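Side-chain contacts in acetylene hydratase Ahy (PDB 2E7Z), which hydrates acetylene to acetaldehyde without net redox change, using a tungsten-bis(molybdopterin guanine dinucleotide) cofactor and a [4Fe-4S] cluster: residues A[50-55]-A[440-445]; A[409-414]-A[444-449]. All blocks are in the same frame, centred on the assembly; numbering follows the deposited sequence.

Contact 1: A[50-55]-A[440-445]; sequences DTIRTH and DQFMTP. With MGD (2-amino-5,6-dimercapto-7-methyl-3,7,8a,9-tetrahydro-8-oxa-1,3,9,10-tetraaza-anthracen-4-one guanosine dinucleotide), chain E.
With CG anti to its carbonyl carbon (chi1 -66°), F442 sends its ring toward the 50-55 segment, where I52, its CG2 anti to the backbone N, offers that methyl to the ring. I52 CG2 comes to 3.6 Å from F442 CE2 and lies nearly as close to CZ, at the ring edge and near its plane. H55 closes on the same rim: its CB sits in the ring plane, 3.9 Å from F442 CE1. The two rings form an offset edge-to-face pair, the edge of F442 toward the face of H55, with planes at 76° and centroids 6.0 Å apart. H55 NE2 is bonded to the carbonyl of P615, and its ND1 to the backbone N of D57, so both ring nitrogens are engaged. The contact joins the end of helix 49-53 to the loop that follows strand 435-440, which in this member of the prokaryotic molybdopterin-containing oxidoreductase family holds the guanosine end of one MGD. Here D440 begins an Asx turn: its OD1 accepts from F442 N at 3.2 Å and also from Q441 N. The same carboxylate grips both ribose hydroxyls, D440 OD1 bonding MGD O2' at 2.7 Å and D440 OD2 bonding MGD O3' at 2.7 Å. Beside it, the extended side chain of Q441 lies along one face of the guanine.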
# COMPACT_ATOMS: atom_id res chain seq x y z
N ASP A 50 -10.50 3.45 20.74
CA ASP A 50 -11.88 3.72 21.13
C ASP A 50 -12.20 5.21 21.10
O ASP A 50 -13.35 5.57 20.92
CB ASP A 50 -12.25 3.09 22.48
CG ASP A 50 -13.76 2.80 22.61
OD1 ASP A 50 -14.35 2.38 21.58
OD2 ASP A 50 -14.33 3.04 23.71
N THR A 51 -11.18 6.06 21.20
CA THR A 51 -11.42 7.51 21.09
C THR A 51 -11.83 7.90 19.66
O THR A 51 -12.46 8.94 19.44
CB THR A 51 -10.21 8.38 21.48
OG1 THR A 51 -9.19 8.26 20.48
CG2 THR A 51 -9.65 7.98 22.85
N ILE A 52 -11.46 7.04 18.70
CA ILE A 52 -11.89 7.19 17.31
C ILE A 52 -13.24 6.52 17.10
O ILE A 52 -14.16 7.13 16.53
CB ILE A 52 -10.85 6.58 16.37
CG1 ILE A 52 -9.46 7.21 16.62
CG2 ILE A 52 -11.28 6.79 14.90
CD1 ILE A 52 -9.36 8.74 16.45
N ARG A 53 -13.39 5.27 17.58
CA ARG A 53 -14.68 4.61 17.47
C ARG A 53 -15.83 5.45 18.06
O ARG A 53 -16.96 5.44 17.54
CB ARG A 53 -14.65 3.22 18.12
CG ARG A 53 -15.92 2.43 17.87
CD ARG A 53 -16.05 1.28 18.84
NE ARG A 53 -16.73 1.65 20.09
CZ ARG A 53 -18.05 1.70 20.23
NH1 ARG A 53 -18.87 1.44 19.21
NH2 ARG A 53 -18.56 1.98 21.43
N THR A 54 -15.56 6.14 19.17
CA THR A 54 -16.60 6.92 19.85
C THR A 54 -16.49 8.42 19.61
O THR A 54 -17.13 9.21 20.32
CB THR A 54 -16.64 6.65 21.39
OG1 THR A 54 -15.41 7.09 21.98
CG2 THR A 54 -16.79 5.16 21.63
N HIS A 55 -15.67 8.83 18.65
CA HIS A 55 -15.43 10.26 18.44
C HIS A 55 -16.72 10.98 18.13
O HIS A 55 -17.55 10.48 17.36
CB HIS A 55 -14.41 10.48 17.30
CG HIS A 55 -13.78 11.83 17.39
ND1 HIS A 55 -14.40 12.96 16.90
CD2 HIS A 55 -12.64 12.24 17.98
CE1 HIS A 55 -13.66 14.02 17.20
NE2 HIS A 55 -12.57 13.61 17.83
N ASP A 440 -17.06 5.80 4.77
CA ASP A 440 -15.95 6.19 5.63
C ASP A 440 -16.45 6.31 7.06
O ASP A 440 -17.61 6.02 7.34
CB ASP A 440 -15.31 7.52 5.15
CG ASP A 440 -13.82 7.64 5.50
OD1 ASP A 440 -13.52 7.92 6.69
OD2 ASP A 440 -12.95 7.48 4.58
N GLN A 441 -15.55 6.73 7.93
CA GLN A 441 -15.89 6.98 9.34
C GLN A 441 -16.00 8.46 9.67
O GLN A 441 -16.57 8.81 10.70
CB GLN A 441 -14.82 6.31 10.21
CG GLN A 441 -14.87 4.78 10.15
CD GLN A 441 -13.77 4.04 10.91
OE1 GLN A 441 -13.90 2.81 11.11
NE2 GLN A 441 -12.72 4.72 11.30
N PHE A 442 -15.45 9.31 8.81
CA PHE A 442 -15.42 10.76 9.06
C PHE A 442 -15.71 11.54 7.80
O PHE A 442 -15.63 11.00 6.68
CB PHE A 442 -14.06 11.13 9.66
CG PHE A 442 -13.84 10.53 11.03
CD1 PHE A 442 -14.38 11.15 12.16
CD2 PHE A 442 -13.18 9.32 11.18
CE1 PHE A 442 -14.22 10.58 13.42
CE2 PHE A 442 -13.02 8.74 12.44
CZ PHE A 442 -13.58 9.38 13.56
N MET A 443 -16.02 12.83 7.98
CA MET A 443 -16.20 13.75 6.87
C MET A 443 -14.80 14.17 6.36
O MET A 443 -14.34 15.28 6.56
CB MET A 443 -17.07 14.94 7.31
CG MET A 443 -17.48 15.90 6.21
SD MET A 443 -18.37 15.18 4.77
CE MET A 443 -19.99 14.83 5.46
N THR A 444 -14.14 13.23 5.69
CA THR A 444 -12.82 13.45 5.16
C THR A 444 -12.87 14.44 3.99
O THR A 444 -13.94 14.77 3.49
CB THR A 444 -12.23 12.13 4.63
OG1 THR A 444 -12.99 11.76 3.49
CG2 THR A 444 -12.28 11.06 5.69
N PRO A 445 -11.70 14.94 3.56
CA PRO A 445 -11.69 15.81 2.41
C PRO A 445 -12.36 15.18 1.18
O PRO A 445 -13.03 15.86 0.43
CB PRO A 445 -10.19 16.09 2.20
CG PRO A 445 -9.62 16.04 3.65
CD PRO A 445 -10.38 14.89 4.25
PB MGD E . -6.05 7.10 3.57
O1B MGD E . -5.79 7.75 2.24
O2B MGD E . -5.73 7.82 4.83
O3B MGD E . -5.30 5.68 3.69
O3A MGD E . -4.10 4.49 1.83
PA MGD E . -5.38 4.35 2.81
O1A MGD E . -5.22 3.23 3.79
O2A MGD E . -6.58 4.38 1.90
O5' MGD E . -7.62 6.71 3.57
C5' MGD E . -8.09 5.74 4.49
C4' MGD E . -9.52 6.13 4.82
O4' MGD E . -10.12 5.01 5.49
C3' MGD E . -9.63 7.26 5.83
O3' MGD E . -10.43 8.31 5.27
C2' MGD E . -10.27 6.66 7.10
O2' MGD E . -11.16 7.52 7.83
C1' MGD E . -11.02 5.50 6.50
N9 MGD E . -11.24 4.34 7.39
C8 MGD E . -10.37 3.81 8.29
N7 MGD E . -10.88 2.69 8.84
C5 MGD E . -12.05 2.45 8.22
C6 MGD E . -13.10 1.45 8.29
O6 MGD E . -13.02 0.48 9.07
N1 MGD E . -14.13 1.60 7.44
C2 MGD E . -14.31 2.64 6.62
N2 MGD E . -15.40 2.66 5.81
N3 MGD E . -13.39 3.60 6.51
C4 MGD E . -12.28 3.53 7.27
C10 MGD E . -2.84 4.04 2.33
C11 MGD E . -1.92 3.94 1.13
O11 MGD E . -1.71 5.28 0.69
C12 MGD E . -0.62 3.29 1.53
S12 MGD E . -0.67 1.78 2.32
C13 MGD E . 0.56 3.86 1.22
S13 MGD E . 2.05 3.23 1.76
C14 MGD E . 0.67 5.11 0.39
N15 MGD E . 1.11 6.25 1.17
C16 MGD E . 1.11 7.43 0.48
C17 MGD E . 2.05 8.53 0.72
O17 MGD E . 2.94 8.42 1.59
N18 MGD E . 1.93 9.63 -0.05
C19 MGD E . 0.99 9.77 -1.01
N19 MGD E . 0.91 10.91 -1.74
N20 MGD E . 0.08 8.82 -1.26
C21 MGD E . 0.11 7.66 -0.58
N22 MGD E . -0.79 6.71 -0.86
C23 MGD E . -0.68 5.39 -0.28

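Contact 2: A[409-414]-A[444-449]. With MGD (2-amino-5,6-dimercapto-7-methyl-3,7,8a,9-tetrahydro-8-oxa-1,3,9,10-tetraaza-anthracen-4-one guanosine dinucleotide), chain E.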
# COMPACT_ATOMS: atom_id res chain seq x y z
N PHE A 409 -18.03 7.62 -8.98
CA PHE A 409 -16.82 7.32 -8.24
C PHE A 409 -17.17 6.93 -6.80
O PHE A 409 -17.88 7.66 -6.09
CB PHE A 409 -15.85 8.50 -8.31
CG PHE A 409 -14.51 8.25 -7.64
CD1 PHE A 409 -14.28 8.54 -6.30
CD2 PHE A 409 -13.47 7.69 -8.40
CE1 PHE A 409 -13.02 8.30 -5.73
CE2 PHE A 409 -12.20 7.50 -7.83
CZ PHE A 409 -11.99 7.76 -6.50
N PHE A 410 -16.70 5.74 -6.39
CA PHE A 410 -16.90 5.27 -5.03
C PHE A 410 -15.56 5.23 -4.31
O PHE A 410 -14.60 4.62 -4.82
CB PHE A 410 -17.51 3.86 -4.93
CG PHE A 410 -18.87 3.68 -5.53
CD1 PHE A 410 -19.65 4.74 -5.96
CD2 PHE A 410 -19.37 2.38 -5.64
CE1 PHE A 410 -20.93 4.52 -6.50
CE2 PHE A 410 -20.64 2.15 -6.16
CZ PHE A 410 -21.43 3.24 -6.56
N ALA A 411 -15.51 5.81 -3.11
CA ALA A 411 -14.34 5.77 -2.24
C ALA A 411 -14.69 4.90 -1.05
O ALA A 411 -15.56 5.28 -0.25
CB ALA A 411 -13.93 7.17 -1.80
N LEU A 412 -14.02 3.75 -0.90
CA LEU A 412 -14.33 2.77 0.15
C LEU A 412 -13.13 2.68 1.07
O LEU A 412 -12.10 2.14 0.71
CB LEU A 412 -14.67 1.40 -0.43
CG LEU A 412 -15.72 1.39 -1.55
CD1 LEU A 412 -15.88 0.00 -2.19
CD2 LEU A 412 -17.03 1.94 -1.06
N ALA A 413 -13.27 3.29 2.26
CA ALA A 413 -12.17 3.44 3.23
C ALA A 413 -10.93 3.99 2.55
O ALA A 413 -9.82 3.50 2.75
CB ALA A 413 -11.90 2.15 3.99
N SER A 414 -11.13 5.03 1.75
CA SER A 414 -10.06 5.62 0.96
C SER A 414 -10.27 7.12 0.83
O SER A 414 -11.27 7.57 0.24
CB SER A 414 -10.03 4.93 -0.43
OG SER A 414 -9.15 5.61 -1.33
N THR A 444 -14.14 13.23 5.69
CA THR A 444 -12.82 13.45 5.16
C THR A 444 -12.87 14.44 3.99
O THR A 444 -13.94 14.77 3.49
CB THR A 444 -12.23 12.13 4.63
OG1 THR A 444 -12.99 11.76 3.49
CG2 THR A 444 -12.28 11.06 5.69
N PRO A 445 -11.70 14.94 3.56
CA PRO A 445 -11.69 15.81 2.41
C PRO A 445 -12.36 15.18 1.18
O PRO A 445 -13.03 15.86 0.43
CB PRO A 445 -10.19 16.09 2.20
CG PRO A 445 -9.62 16.04 3.65
CD PRO A 445 -10.38 14.89 4.25
N THR A 446 -12.19 13.87 1.00
CA THR A 446 -12.89 13.16 -0.08
C THR A 446 -14.40 13.10 0.17
O THR A 446 -15.19 13.36 -0.73
CB THR A 446 -12.31 11.74 -0.23
OG1 THR A 446 -10.93 11.87 -0.52
CG2 THR A 446 -12.99 11.04 -1.37
N ALA A 447 -14.81 12.79 1.40
CA ALA A 447 -16.23 12.73 1.73
C ALA A 447 -16.90 14.10 1.50
O ALA A 447 -18.06 14.18 1.09
CB ALA A 447 -16.42 12.28 3.17
N GLN A 448 -16.12 15.15 1.69
CA GLN A 448 -16.65 16.51 1.52
C GLN A 448 -17.10 16.79 0.10
O GLN A 448 -17.90 17.68 -0.18
CB GLN A 448 -15.59 17.50 1.91
CG GLN A 448 -15.49 17.56 3.45
CD GLN A 448 -14.37 18.45 3.94
OE1 GLN A 448 -14.07 19.48 3.32
NE2 GLN A 448 -13.76 18.07 5.06
N LEU A 449 -16.55 15.99 -0.82
CA LEU A 449 -16.82 16.08 -2.26
C LEU A 449 -17.88 15.09 -2.73
O LEU A 449 -18.16 14.99 -3.93
CB LEU A 449 -15.51 15.89 -3.05
CG LEU A 449 -14.54 17.09 -2.93
CD1 LEU A 449 -13.08 16.71 -3.13
CD2 LEU A 449 -14.94 18.21 -3.87
PB MGD E . -6.05 7.10 3.57
O1B MGD E . -5.79 7.75 2.24
O2B MGD E . -5.73 7.82 4.83
O3B MGD E . -5.30 5.68 3.69
O3A MGD E . -4.10 4.49 1.83
PA MGD E . -5.38 4.35 2.81
O1A MGD E . -5.22 3.23 3.79
O2A MGD E . -6.58 4.38 1.90
O5' MGD E . -7.62 6.71 3.57
C5' MGD E . -8.09 5.74 4.49
C4' MGD E . -9.52 6.13 4.82
O4' MGD E . -10.12 5.01 5.49
C3' MGD E . -9.63 7.26 5.83
O3' MGD E . -10.43 8.31 5.27
C2' MGD E . -10.27 6.66 7.10
O2' MGD E . -11.16 7.52 7.83
C1' MGD E . -11.02 5.50 6.50
N9 MGD E . -11.24 4.34 7.39
C8 MGD E . -10.37 3.81 8.29
N7 MGD E . -10.88 2.69 8.84
C5 MGD E . -12.05 2.45 8.22
C6 MGD E . -13.10 1.45 8.29
O6 MGD E . -13.02 0.48 9.07
N1 MGD E . -14.13 1.60 7.44
C2 MGD E . -14.31 2.64 6.62
N2 MGD E . -15.40 2.66 5.81
N3 MGD E . -13.39 3.60 6.51
C4 MGD E . -12.28 3.53 7.27
C10 MGD E . -2.84 4.04 2.33
C11 MGD E . -1.92 3.94 1.13
O11 MGD E . -1.71 5.28 0.69
C12 MGD E . -0.62 3.29 1.53
S12 MGD E . -0.67 1.78 2.32
C13 MGD E . 0.56 3.86 1.22
S13 MGD E . 2.05 3.23 1.76
C14 MGD E . 0.67 5.11 0.39
N15 MGD E . 1.11 6.25 1.17
C16 MGD E . 1.11 7.43 0.48
C17 MGD E . 2.05 8.53 0.72
O17 MGD E . 2.94 8.42 1.59
N18 MGD E . 1.93 9.63 -0.05
C19 MGD E . 0.99 9.77 -1.01
N19 MGD E . 0.91 10.91 -1.74
N20 MGD E . 0.08 8.82 -1.26
C21 MGD E . 0.11 7.66 -0.58
N22 MGD E . -0.79 6.71 -0.86
C23 MGD E . -0.68 5.39 -0.28
O HOH W 1 -12.45 9.30 2.50
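The methyl of T446 meets that of A411, a small apolar contact between the two segments. In T446 a chi1 of -59° sets OG1 beside the backbone N and turns the methyl CG2 anti to it, toward strand 408-412, where T446 CG2 stops 4.0 Å from A411 CB. The same methyl passes the carbonyl of S414, with T446 CG2 4.2 Å from S414 O, so it sits over the point where the strand gives way to the following loop. All three residues are buried.

The hydroxyl of T446 turns to the loop beyond S414, where OG1 is bonded to N415 OD1 and L417 N; S414 OG likewise finds its partner outside, in S106 OG. Between the segments a water lies 3.1 Å from S414 O, to which it can donate, and 2.7 Å from T444 OG1. T444 OG1 also accepts from A447 N at 3.0 Å, nearly straight at 165°, which makes an ST motif at the start of a turn of helical backbone, 445-448. Strand 408-412 is parallel to its neighbour 435-440 in a mixed sheet, and the loops following both strands carry cofactor-binding residues, placing this contact beside one MGD.

Cofactor contacts come from both loops. A413 CB lies against one face of the guanine, 3.3 Å from MGD N3 and on the opposite face from Q441, and the carbonyl A413 O lies 3.1 Å from the ribose MGD O4'. From the other segment, the methyl of T444 reaches the ribose, T444 CG2 lying 3.3 Å from MGD O3'.

From the N terminus, helix 49-53 comes first, and contact 1 closes a loop of 384 intervening residues by bringing its end to the loop after strand 435-440. Strand 408-412 and the loop after it fall inside that span. Contact 2 closes a far shorter loop of 29 residues, through helix 423-431 and strand 435-440, and ends at 444-449. Because it starts within the span of contact 1 and reaches further, the two cross, sharing T444 and P445. M443 O lies 3.2 Å from Q448 NE2, a probable hydrogen bond between them. Together they tie helix 49-53 and strand 408-412 to one loop beside the same MGD.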